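Local coordinates for putative signal recognition particle protein (Chaetomium thermophilum, PDB 5CK4) that binds GDP and GTP as the Arf-like GTPase subunit of the signal recognition particle receptor, which serves protein translocation at secretory membranes, at residues L169-L174 against N219-F224; L23-S28 against I114-H119; D180-T185 against S234-E239. One frame throughout, in Å; residues are numbered along the deposited sequence. Where two conformers were deposited one is given.

Contact 1 of 3, residues L169-L174 against N219-F224; sequences LDAAAL and NKQDLF. With GDP (guanosine-5'-diphosphate), chain C.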
loop_
_atom_site.group_PDB
_atom_site.type_symbol
_atom_site.label_atom_id
_atom_site.label_comp_id
_atom_site.label_asym_id
_atom_site.label_seq_id
_atom_site.Cartn_x
_atom_site.Cartn_y
_atom_site.Cartn_z
ATOM N N LEU A 169 -6.496 0.228 -4.724
ATOM C CA LEU A 169 -7.119 1.255 -5.553
ATOM C C LEU A 169 -8.188 0.625 -6.448
ATOM O O LEU A 169 -8.172 -0.590 -6.697
ATOM C CB LEU A 169 -6.071 2.010 -6.400
ATOM C CG LEU A 169 -5.212 1.170 -7.381
ATOM C CD1 LEU A 169 -5.923 0.966 -8.745
ATOM C CD2 LEU A 169 -3.855 1.821 -7.584
ATOM N N ASP A 170 -9.094 1.469 -6.935
ATOM C CA ASP A 170 -10.144 1.067 -7.861
ATOM C C ASP A 170 -9.597 1.155 -9.287
ATOM O O ASP A 170 -9.435 2.249 -9.822
ATOM C CB ASP A 170 -11.352 2.004 -7.664
ATOM C CG ASP A 170 -12.545 1.629 -8.517
ATOM O OD1 ASP A 170 -12.383 0.891 -9.510
ATOM O OD2 ASP A 170 -13.660 2.093 -8.198
ATOM N N ALA A 171 -9.302 0.008 -9.905
ATOM C CA ALA A 171 -8.716 0.019 -11.241
ATOM C C ALA A 171 -9.694 0.502 -12.309
ATOM O O ALA A 171 -9.274 0.885 -13.407
ATOM C CB ALA A 171 -8.135 -1.366 -11.627
ATOM N N ALA A 172 -10.990 0.476 -11.997
ATOM C CA ALA A 172 -11.988 0.966 -12.938
ATOM C C ALA A 172 -12.083 2.495 -12.901
ATOM O O ALA A 172 -12.217 3.139 -13.940
ATOM C CB ALA A 172 -13.351 0.332 -12.681
ATOM N N ALA A 173 -12.004 3.059 -11.697
ATOM C CA ALA A 173 -12.085 4.501 -11.523
ATOM C C ALA A 173 -10.872 5.155 -12.138
ATOM O O ALA A 173 -10.939 6.281 -12.604
ATOM C CB ALA A 173 -12.185 4.865 -10.057
ATOM N N LEU A 174 -9.762 4.430 -12.114
ATOM C CA LEU A 174 -8.510 4.864 -12.717
ATOM C C LEU A 174 -8.665 5.142 -14.213
ATOM O O LEU A 174 -7.916 5.928 -14.789
ATOM C CB LEU A 174 -7.447 3.790 -12.481
ATOM C CG LEU A 174 -5.986 4.204 -12.368
ATOM C CD1 LEU A 174 -5.833 5.286 -11.332
ATOM C CD2 LEU A 174 -5.140 2.988 -11.999
ATOM N N ASN A 219 -7.623 -3.326 -7.673
ATOM C CA ASN A 219 -8.896 -3.993 -7.407
ATOM C C ASN A 219 -9.958 -3.761 -8.491
ATOM O O ASN A 219 -9.815 -2.874 -9.333
ATOM C CB ASN A 219 -9.455 -3.518 -6.050
ATOM C CG ASN A 219 -10.563 -4.416 -5.518
ATOM O OD1 ASN A 219 -10.605 -5.607 -5.824
ATOM N ND2 ASN A 219 -11.466 -3.847 -4.718
ATOM N N LYS A 220 -11.035 -4.552 -8.418
ATOM C CA LYS A 220 -12.206 -4.463 -9.305
ATOM C C LYS A 220 -11.905 -4.911 -10.740
ATOM O O LYS A 220 -12.494 -4.395 -11.686
ATOM C CB LYS A 220 -12.883 -3.060 -9.274
ATOM C CG LYS A 220 -13.042 -2.471 -7.840
ATOM C CD LYS A 220 -14.088 -1.376 -7.743
ATOM C CE LYS A 220 -14.092 -0.752 -6.339
ATOM N NZ LYS A 220 -15.119 0.357 -6.201
ATOM N N GLN A 221 -11.003 -5.881 -10.903
ATOM C CA GLN A 221 -10.708 -6.417 -12.237
ATOM C C GLN A 221 -11.874 -7.211 -12.858
ATOM O O GLN A 221 -11.810 -7.604 -14.023
ATOM C CB GLN A 221 -9.434 -7.269 -12.231
ATOM C CG GLN A 221 -8.164 -6.488 -11.934
ATOM C CD GLN A 221 -7.774 -5.549 -13.055
ATOM O OE1 GLN A 221 -7.991 -5.836 -14.226
ATOM N NE2 GLN A 221 -7.172 -4.415 -12.695
ATOM N N ASP A 222 -12.941 -7.410 -12.094
ATOM C CA ASP A 222 -14.158 -8.018 -12.627
ATOM C C ASP A 222 -14.856 -7.055 -13.591
ATOM O O ASP A 222 -15.569 -7.478 -14.488
ATOM C CB ASP A 222 -15.105 -8.401 -11.491
ATOM C CG ASP A 222 -15.429 -7.222 -10.574
ATOM O OD1 ASP A 222 -14.482 -6.616 -10.028
ATOM O OD2 ASP A 222 -16.629 -6.913 -10.397
ATOM N N LEU A 223 -14.641 -5.756 -13.401
ATOM C CA LEU A 223 -15.311 -4.746 -14.218
ATOM C C LEU A 223 -14.672 -4.649 -15.593
ATOM O O LEU A 223 -13.451 -4.660 -15.715
ATOM C CB LEU A 223 -15.269 -3.380 -13.523
ATOM C CG LEU A 223 -16.051 -3.300 -12.205
ATOM C CD1 LEU A 223 -15.881 -1.918 -11.552
ATOM C CD2 LEU A 223 -17.512 -3.585 -12.440
ATOM N N PHE A 224 -15.495 -4.543 -16.634
ATOM C CA PHE A 224 -14.966 -4.485 -17.993
ATOM C C PHE A 224 -14.111 -3.250 -18.260
ATOM O O PHE A 224 -13.255 -3.265 -19.146
ATOM C CB PHE A 224 -16.094 -4.592 -19.025
ATOM C CG PHE A 224 -16.598 -5.989 -19.210
ATOM C CD1 PHE A 224 -15.856 -6.914 -19.923
ATOM C CD2 PHE A 224 -17.804 -6.387 -18.656
ATOM C CE1 PHE A 224 -16.313 -8.215 -20.090
ATOM C CE2 PHE A 224 -18.265 -7.683 -18.820
ATOM C CZ PHE A 224 -17.518 -8.598 -19.537
HETATM P PB GDP C . -13.700 1.314 1.044
HETATM O O1B GDP C . -13.728 0.663 2.396
HETATM O O2B GDP C . -12.270 1.345 0.525
HETATM O O3B GDP C . -14.209 2.737 1.059
HETATM O O3A GDP C . -14.551 0.489 -0.037
HETATM P PA GDP C . -15.816 -0.480 0.231
HETATM O O1A GDP C . -15.379 -1.762 0.867
HETATM O O2A GDP C . -16.920 0.213 0.989
HETATM O "O5'" GDP C . -16.176 -0.712 -1.305
HETATM C "C5'" GDP C . -16.616 0.375 -2.102
HETATM C "C4'" GDP C . -17.570 -0.179 -3.147
HETATM O "O4'" GDP C . -16.832 -0.948 -4.100
HETATM C "C3'" GDP C . -18.606 -1.117 -2.542
HETATM O "O3'" GDP C . -19.816 -0.933 -3.277
HETATM C "C2'" GDP C . -18.069 -2.504 -2.844
HETATM O "O2'" GDP C . -19.097 -3.481 -2.990
HETATM C "C1'" GDP C . -17.381 -2.270 -4.170
HETATM N N9 GDP C . -16.304 -3.248 -4.430
HETATM C C8 GDP C . -15.319 -3.637 -3.594
HETATM N N7 GDP C . -14.502 -4.536 -4.212
HETATM C C5 GDP C . -14.962 -4.696 -5.462
HETATM C C6 GDP C . -14.583 -5.500 -6.633
HETATM O O6 GDP C . -13.574 -6.242 -6.579
HETATM N N1 GDP C . -15.327 -5.367 -7.747
HETATM C C2 GDP C . -16.413 -4.565 -7.814
HETATM N N2 GDP C . -17.124 -4.496 -8.966
HETATM N N3 GDP C . -16.824 -3.804 -6.771
HETATM C C4 GDP C . -16.147 -3.844 -5.598
#
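Asp170 holds CG anti to its main-chain nitrogen (chi1 -176°), and Lys220, its chain extended beyond CG, runs obliquely across that carboxylate until the charged ends meet in a salt bridge. Lys220 NZ lies 3.0 Å from Asp170 OD2 and comes from above the carboxylate plane rather than within it. Further back along the lysine, CD of Lys220 rests 3.3 Å from Asp170 OD1. The same ammonium donates to the ribose oxygen O4' of GDP, 3.0 Å from Lys220 NZ, and to the carbonyl of Gly29 in the P-loop, which gives it three acceptors. Asp170 OD1 has another task: Ala172 N, 2.9 Å from it, closes an Asx turn, which Ala173 N, donating from the same face of the carboxylate, extends to an Asx motif, limiting the rotation of the group facing the lysine.

Asn219, Lys220 and Asp222 belong to the NKxD motif by which P-loop GTPases recognise guanine. Lys220 CG packs over a face of the base, 3.6 Å from GDP C6. At the edge of the base that carries N1 and N2, Asp222 OD1 accepts from GDP N1 at 2.7 Å along a nearly straight line (173°), while its OD2 takes the exocyclic N2. The amide of Asn219 is turned to the P-loop, with ND2 bonded to Ala30 O.

Beneath these side chains, Asn219 N donates to Leu169 O and Ala171 N to Asn219 O, closing a parallel bridge, and Ala172 CB meets Leu223 CD1 at 3.6 Å. The bridge ends the pairing of strand 159-170 with strand 214-219. Helix 180-201 reaches it through Tyr181, whose OH probably bonds Asp170 N, and Leu169 packs against both Tyr181 and Leu236 of helix 229-249.

Contact 2 of 3, residues L23-S28 against I114-H119; sequences LLIGPS and IDTPGH. With GDP (guanosine-5'-diphosphate), chain C.
Thr116 reaches across to Leu24 and Leu23 with every heavy atom of its side chain. CB sits 3.6 Å from Leu24 O. From there chi1 of 60° sets OG1 between the main-chain nitrogen and carbonyl carbon, where it donates to Leu24 O at 2.7 Å, tilted modestly out of the carbonyl plane, and lies 3.6 Å from Ile25 CA. The methyl CG2 lies 3.7 Å from Leu23 CD2, the two side chains crossing at about a right angle. The hydroxyl also bonds a water that accepts from Gly26 N, which ties the start of the P-loop to the DxxG motif of Asp115 to Gly118. A valine here would probably cost Leu24 O its hydroxyl donor, leaving the weak backbone bond there, and deprive the water of one of its acceptors.

Before this point the strands pair in parallel, Leu24 N donating to Ile114 O at 2.8 Å. After it the loops stay close: Gly118 CA approaches Gly26 O to 3.3 Å, and a side chain on Gly118, which binds GTP in another structure of this protein, would run into Gly26 O and Ser28 N.

Strand 21-25 has strand 159-170 as its other neighbour. Helix 32-40 packs on the face bearing Leu24 and Asp115, while Ile25 meets helices 123-131 and 180-201.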
loop_
_atom_site.group_PDB
_atom_site.type_symbol
_atom_site.label_atom_id
_atom_site.label_comp_id
_atom_site.label_asym_id
_atom_site.label_seq_id
_atom_site.Cartn_x
_atom_site.Cartn_y
_atom_site.Cartn_z
ATOM N N LEU A 23 -0.831 -3.311 6.941
ATOM C CA LEU A 23 -1.694 -2.137 6.790
ATOM C C LEU A 23 -2.393 -2.126 5.441
ATOM O O LEU A 23 -1.759 -2.214 4.387
ATOM C CB LEU A 23 -0.915 -0.821 6.956
ATOM C CG LEU A 23 -0.632 -0.330 8.378
ATOM C CD1 LEU A 23 0.221 0.926 8.337
ATOM C CD2 LEU A 23 -1.930 -0.071 9.144
ATOM N N LEU A 24 -3.708 -1.990 5.481
ATOM C CA LEU A 24 -4.499 -1.871 4.271
ATOM C C LEU A 24 -4.825 -0.381 4.076
ATOM O O LEU A 24 -5.565 0.208 4.864
ATOM C CB LEU A 24 -5.763 -2.725 4.410
ATOM C CG LEU A 24 -6.747 -2.699 3.234
ATOM C CD1 LEU A 24 -6.052 -3.119 1.954
ATOM C CD2 LEU A 24 -7.958 -3.589 3.526
ATOM N N ILE A 25 -4.247 0.217 3.037
ATOM C CA ILE A 25 -4.270 1.662 2.815
ATOM C C ILE A 25 -4.882 1.938 1.439
ATOM O O ILE A 25 -4.693 1.154 0.519
ATOM C CB ILE A 25 -2.817 2.204 2.782
ATOM C CG1 ILE A 25 -2.130 2.007 4.130
ATOM C CG2 ILE A 25 -2.761 3.683 2.416
ATOM C CD1 ILE A 25 -0.679 2.517 4.134
ATOM N N GLY A 26 -5.599 3.050 1.287
ATOM C CA GLY A 26 -6.066 3.455 -0.032
ATOM C C GLY A 26 -7.196 4.458 0.044
ATOM O O GLY A 26 -7.768 4.666 1.115
ATOM N N PRO A 27 -7.531 5.084 -1.096
ATOM C CA PRO A 27 -8.610 6.076 -1.076
ATOM C C PRO A 27 -9.949 5.409 -0.796
ATOM O O PRO A 27 -10.100 4.206 -1.017
ATOM C CB PRO A 27 -8.597 6.644 -2.498
ATOM C CG PRO A 27 -8.001 5.555 -3.342
ATOM C CD PRO A 27 -7.010 4.842 -2.455
ATOM N N SER A 28 -10.911 6.185 -0.317
ATOM C CA SER A 28 -12.253 5.663 -0.101
ATOM C C SER A 28 -12.829 5.080 -1.396
ATOM O O SER A 28 -12.548 5.579 -2.479
ATOM C CB SER A 28 -13.163 6.771 0.416
ATOM O OG SER A 28 -12.686 7.274 1.651
ATOM N N ILE A 114 -5.079 -4.821 8.657
ATOM C CA ILE A 114 -5.493 -3.615 9.379
ATOM C C ILE A 114 -6.052 -2.528 8.462
ATOM O O ILE A 114 -5.306 -1.819 7.782
ATOM C CB ILE A 114 -4.325 -3.010 10.194
ATOM C CG1 ILE A 114 -3.631 -4.091 11.025
ATOM C CG2 ILE A 114 -4.812 -1.844 11.058
ATOM C CD1 ILE A 114 -4.572 -4.943 11.859
ATOM N N ASP A 115 -7.375 -2.405 8.462
ATOM C CA ASP A 115 -8.081 -1.416 7.658
ATOM C C ASP A 115 -7.763 -0.017 8.200
ATOM O O ASP A 115 -7.667 0.161 9.401
ATOM C CB ASP A 115 -9.586 -1.693 7.747
ATOM C CG ASP A 115 -10.390 -0.908 6.743
ATOM O OD1 ASP A 115 -9.797 -0.347 5.799
ATOM O OD2 ASP A 115 -11.626 -0.869 6.890
ATOM N N THR A 116 -7.560 0.951 7.310
ATOM C CA THR A 116 -7.310 2.343 7.702
ATOM C C THR A 116 -8.266 3.249 6.933
ATOM O O THR A 116 -8.746 2.873 5.860
ATOM C CB THR A 116 -5.861 2.783 7.403
ATOM O OG1 THR A 116 -5.603 2.660 5.996
ATOM C CG2 THR A 116 -4.875 1.933 8.171
ATOM N N PRO A 117 -8.562 4.442 7.477
ATOM C CA PRO A 117 -9.516 5.299 6.760
ATOM C C PRO A 117 -8.943 5.891 5.474
ATOM O O PRO A 117 -7.748 6.186 5.386
ATOM C CB PRO A 117 -9.850 6.397 7.782
ATOM C CG PRO A 117 -8.718 6.365 8.776
ATOM C CD PRO A 117 -8.276 4.934 8.840
ATOM N N GLY A 118 -9.799 6.056 4.476
ATOM C CA GLY A 118 -9.365 6.609 3.213
ATOM C C GLY A 118 -9.504 8.116 3.102
ATOM O O GLY A 118 -8.898 8.719 2.221
ATOM N N HIS A 119 -10.279 8.730 3.995
ATOM C CA HIS A 119 -10.535 10.164 3.886
ATOM C C HIS A 119 -9.233 10.959 4.004
ATOM O O HIS A 119 -8.424 10.694 4.893
ATOM C CB HIS A 119 -11.559 10.637 4.921
ATOM C CG HIS A 119 -12.120 11.992 4.623
ATOM N ND1 HIS A 119 -11.415 13.156 4.848
ATOM C CD2 HIS A 119 -13.303 12.369 4.079
ATOM C CE1 HIS A 119 -12.146 14.190 4.468
ATOM N NE2 HIS A 119 -13.294 13.741 3.997
HETATM P PB GDP C . -13.700 1.314 1.044
HETATM O O1B GDP C . -13.728 0.663 2.396
HETATM O O2B GDP C . -12.270 1.345 0.525
HETATM O O3B GDP C . -14.209 2.737 1.059
HETATM O O3A GDP C . -14.551 0.489 -0.037
HETATM P PA GDP C . -15.816 -0.480 0.231
HETATM O O1A GDP C . -15.379 -1.762 0.867
HETATM O O2A GDP C . -16.920 0.213 0.989
HETATM O "O5'" GDP C . -16.176 -0.712 -1.305
HETATM C "C5'" GDP C . -16.616 0.375 -2.102
HETATM C "C4'" GDP C . -17.570 -0.179 -3.147
HETATM O "O4'" GDP C . -16.832 -0.948 -4.100
HETATM C "C3'" GDP C . -18.606 -1.117 -2.542
HETATM O "O3'" GDP C . -19.816 -0.933 -3.277
HETATM C "C2'" GDP C . -18.069 -2.504 -2.844
HETATM O "O2'" GDP C . -19.097 -3.481 -2.990
HETATM C "C1'" GDP C . -17.381 -2.270 -4.170
HETATM N N9 GDP C . -16.304 -3.248 -4.430
HETATM C C8 GDP C . -15.319 -3.637 -3.594
HETATM N N7 GDP C . -14.502 -4.536 -4.212
HETATM C C5 GDP C . -14.962 -4.696 -5.462
HETATM C C6 GDP C . -14.583 -5.500 -6.633
HETATM O O6 GDP C . -13.574 -6.242 -6.579
HETATM N N1 GDP C . -15.327 -5.367 -7.747
HETATM C C2 GDP C . -16.413 -4.565 -7.814
HETATM N N2 GDP C . -17.124 -4.496 -8.966
HETATM N N3 GDP C . -16.824 -3.804 -6.771
HETATM C C4 GDP C . -16.147 -3.844 -5.598
HETATM O O HOH W 1 -6.031 4.539 4.053
HETATM O O HOH W 2 -10.596 8.956 -0.573
HETATM O O HOH W 3 -12.010 4.627 3.238
#

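Contact 3 of 3, residues D180-T185 against S234-E239; sequences DYLSQT and SRLEHE
Leu182 and Leu236 meet obliquely, methyl against methyl, where helices 180-185 and 234-239 cross at -62° with their axes 10.1 Å apart. Leu182 carries CG anti to its main-chain nitrogen (chi1 168°), which sends CD1 into the opposing helix. That single methyl does most of the touching: it lies 4.1 Å from Leu236 CD2, 4.0 Å from Arg235 O and 4.2 Å from Glu239 CB, so it rests on one turn of helix 234-239. Leu236 comes from the flank, its CD2 branch turned in to meet Leu182 CD1. Arg235, by contrast, starts toward helix 180-185 but leads its guanidinium away, and contributes little more than its carbonyl and CB.

The polar side is formed by Ser183, next after Leu182, and by Glu239. Glu239 bends at chi2 (72°), bringing its carboxylate back beside Ser183, with Glu239 OE2 3.4 Å from Ser183 OG. The serine hydroxyl bonds back to Gly179 O, and the link across is made instead by a water 3.0 Å from Glu239 OE2; its 2.5 Å separation from Ser183 O is unusually short, which leaves that half of the bridge doubtful. Arg242 forms a salt bridge with that same OE2.

Helices 180-201 and 229-249 pack together on strand 159-170, where Thr185 and Leu236 both touch Leu169. No direct hydrogen bond joins the two segments. Their association here therefore rests mainly on loose aliphatic contacts around one leucine methyl, while the charge of Glu239 is probably balanced by Arg242 of its own helix.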
loop_
_atom_site.group_PDB
_atom_site.type_symbol
_atom_site.label_atom_id
_atom_site.label_comp_id
_atom_site.label_asym_id
_atom_site.label_seq_id
_atom_site.Cartn_x
_atom_site.Cartn_y
_atom_site.Cartn_z
ATOM N N ASP A 180 -8.727 12.699 -12.713
ATOM C CA ASP A 180 -8.831 13.076 -11.303
ATOM C C ASP A 180 -8.442 11.957 -10.338
ATOM O O ASP A 180 -7.645 12.172 -9.424
ATOM C CB ASP A 180 -10.244 13.555 -10.980
ATOM C CG ASP A 180 -10.473 14.985 -11.398
ATOM O OD1 ASP A 180 -9.539 15.582 -11.977
ATOM O OD2 ASP A 180 -11.583 15.508 -11.152
ATOM N N TYR A 181 -9.022 10.775 -10.527
ATOM C CA TYR A 181 -8.739 9.648 -9.647
ATOM C C TYR A 181 -7.278 9.234 -9.709
ATOM O O TYR A 181 -6.668 8.977 -8.675
ATOM C CB TYR A 181 -9.630 8.448 -9.972
ATOM C CG TYR A 181 -9.517 7.323 -8.969
ATOM C CD1 TYR A 181 -10.181 7.388 -7.748
ATOM C CD2 TYR A 181 -8.744 6.194 -9.237
ATOM C CE1 TYR A 181 -10.075 6.351 -6.820
ATOM C CE2 TYR A 181 -8.638 5.163 -8.320
ATOM C CZ TYR A 181 -9.314 5.243 -7.120
ATOM O OH TYR A 181 -9.206 4.209 -6.209
ATOM N N LEU A 182 -6.715 9.168 -10.914
ATOM C CA LEU A 182 -5.290 8.867 -11.053
ATOM C C LEU A 182 -4.432 9.833 -10.232
ATOM O O LEU A 182 -3.557 9.406 -9.469
ATOM C CB LEU A 182 -4.856 8.901 -12.527
ATOM C CG LEU A 182 -3.332 8.881 -12.721
ATOM C CD1 LEU A 182 -2.733 7.568 -12.223
ATOM C CD2 LEU A 182 -2.967 9.116 -14.171
ATOM N N SER A 183 -4.709 11.124 -10.366
ATOM C CA SER A 183 -3.912 12.156 -9.702
ATOM C C SER A 183 -4.014 12.084 -8.184
ATOM O O SER A 183 -3.003 12.155 -7.477
ATOM C CB SER A 183 -4.342 13.552 -10.170
ATOM O OG SER A 183 -4.031 13.737 -11.539
ATOM N N GLN A 184 -5.240 11.957 -7.684
ATOM C CA GLN A 184 -5.457 11.951 -6.238
ATOM C C GLN A 184 -4.947 10.668 -5.597
ATOM O O GLN A 184 -4.370 10.684 -4.511
ATOM C CB GLN A 184 -6.934 12.200 -5.912
ATOM C CG GLN A 184 -7.360 13.610 -6.272
ATOM C CD GLN A 184 -8.812 13.918 -5.944
ATOM O OE1 GLN A 184 -9.509 13.122 -5.310
ATOM N NE2 GLN A 184 -9.274 15.087 -6.377
ATOM N N THR A 185 -5.144 9.552 -6.283
ATOM C CA THR A 185 -4.650 8.271 -5.800
ATOM C C THR A 185 -3.130 8.213 -5.799
ATOM O O THR A 185 -2.517 7.725 -4.846
ATOM C CB THR A 185 -5.212 7.116 -6.662
ATOM O OG1 THR A 185 -6.639 7.138 -6.589
ATOM C CG2 THR A 185 -4.705 5.771 -6.185
ATOM N N SER A 234 2.303 1.370 -15.247
ATOM C CA SER A 234 2.921 2.432 -16.039
ATOM C C SER A 234 2.254 3.800 -15.819
ATOM O O SER A 234 2.935 4.823 -15.770
ATOM C CB SER A 234 2.955 2.070 -17.532
ATOM O OG SER A 234 1.652 1.982 -18.070
ATOM N N ARG A 235 0.939 3.824 -15.664
ATOM C CA ARG A 235 0.248 5.094 -15.415
ATOM C C ARG A 235 0.610 5.693 -14.057
ATOM O O ARG A 235 0.790 6.910 -13.929
ATOM C CB ARG A 235 -1.260 4.925 -15.530
ATOM C CG ARG A 235 -1.693 4.752 -16.972
ATOM C CD ARG A 235 -3.181 4.890 -17.136
ATOM N NE ARG A 235 -3.590 4.368 -18.429
ATOM C CZ ARG A 235 -4.854 4.273 -18.831
ATOM N NH1 ARG A 235 -5.836 4.671 -18.035
ATOM N NH2 ARG A 235 -5.130 3.780 -20.030
ATOM N N LEU A 236 0.709 4.840 -13.051
ATOM C CA LEU A 236 1.139 5.289 -11.721
ATOM C C LEU A 236 2.582 5.784 -11.746
ATOM O O LEU A 236 2.902 6.814 -11.141
ATOM C CB LEU A 236 0.990 4.173 -10.687
ATOM C CG LEU A 236 -0.427 3.818 -10.191
ATOM C CD1 LEU A 236 -0.365 2.635 -9.240
ATOM C CD2 LEU A 236 -1.117 5.001 -9.523
ATOM N N GLU A 237 3.448 5.051 -12.443
ATOM C CA GLU A 237 4.864 5.413 -12.512
ATOM C C GLU A 237 5.048 6.767 -13.176
ATOM O O GLU A 237 5.856 7.595 -12.734
ATOM C CB GLU A 237 5.660 4.341 -13.262
ATOM C CG GLU A 237 5.956 3.136 -12.377
ATOM C CD GLU A 237 6.525 1.973 -13.131
ATOM O OE1 GLU A 237 6.394 1.932 -14.376
ATOM O OE2 GLU A 237 7.113 1.092 -12.471
ATOM N N HIS A 238 4.304 6.998 -14.244
ATOM C CA HIS A 238 4.393 8.289 -14.900
ATOM C C HIS A 238 3.838 9.407 -14.015
ATOM O O HIS A 238 4.376 10.519 -13.996
ATOM C CB HIS A 238 3.731 8.256 -16.278
ATOM C CG HIS A 238 4.578 7.595 -17.330
ATOM N ND1 HIS A 238 4.450 6.264 -17.664
ATOM C CD2 HIS A 238 5.578 8.080 -18.105
ATOM C CE1 HIS A 238 5.321 5.960 -18.609
ATOM N NE2 HIS A 238 6.019 7.044 -18.895
ATOM N N GLU A 239 2.794 9.121 -13.249
ATOM C CA GLU A 239 2.245 10.177 -12.405
ATOM C C GLU A 239 3.159 10.492 -11.217
ATOM O O GLU A 239 3.332 11.656 -10.863
ATOM C CB GLU A 239 0.823 9.851 -11.954
ATOM C CG GLU A 239 0.177 10.943 -11.116
ATOM C CD GLU A 239 -0.215 12.197 -11.895
ATOM O OE1 GLU A 239 -0.046 12.244 -13.129
ATOM O OE2 GLU A 239 -0.694 13.147 -11.249
HETATM O O HOH W 4 -1.316 13.848 -8.365
#

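In the fold
Contacts 1 and 2 lie on the same sheet, at the ends of neighbouring strands 159-170 and 21-25, with centres about 17 Å apart and nearest atoms about 5 Å apart. They share GDP: contact 1 holds the base and ribose, whereas contact 2 lies beside the beta-phosphate. Contact 3 does not reach the nucleotide; its centre is about 14 Å from that of contact 1 and about 18 Å from that of contact 2. Tyr181 of segment 180-185 ties contact 3 to the other two, touching contact 1 and, at 3.4 Å from its OH, Pro27 CG of contact 2. The helix pair packs against the ends of the strands that lead into the nucleotide-binding loops.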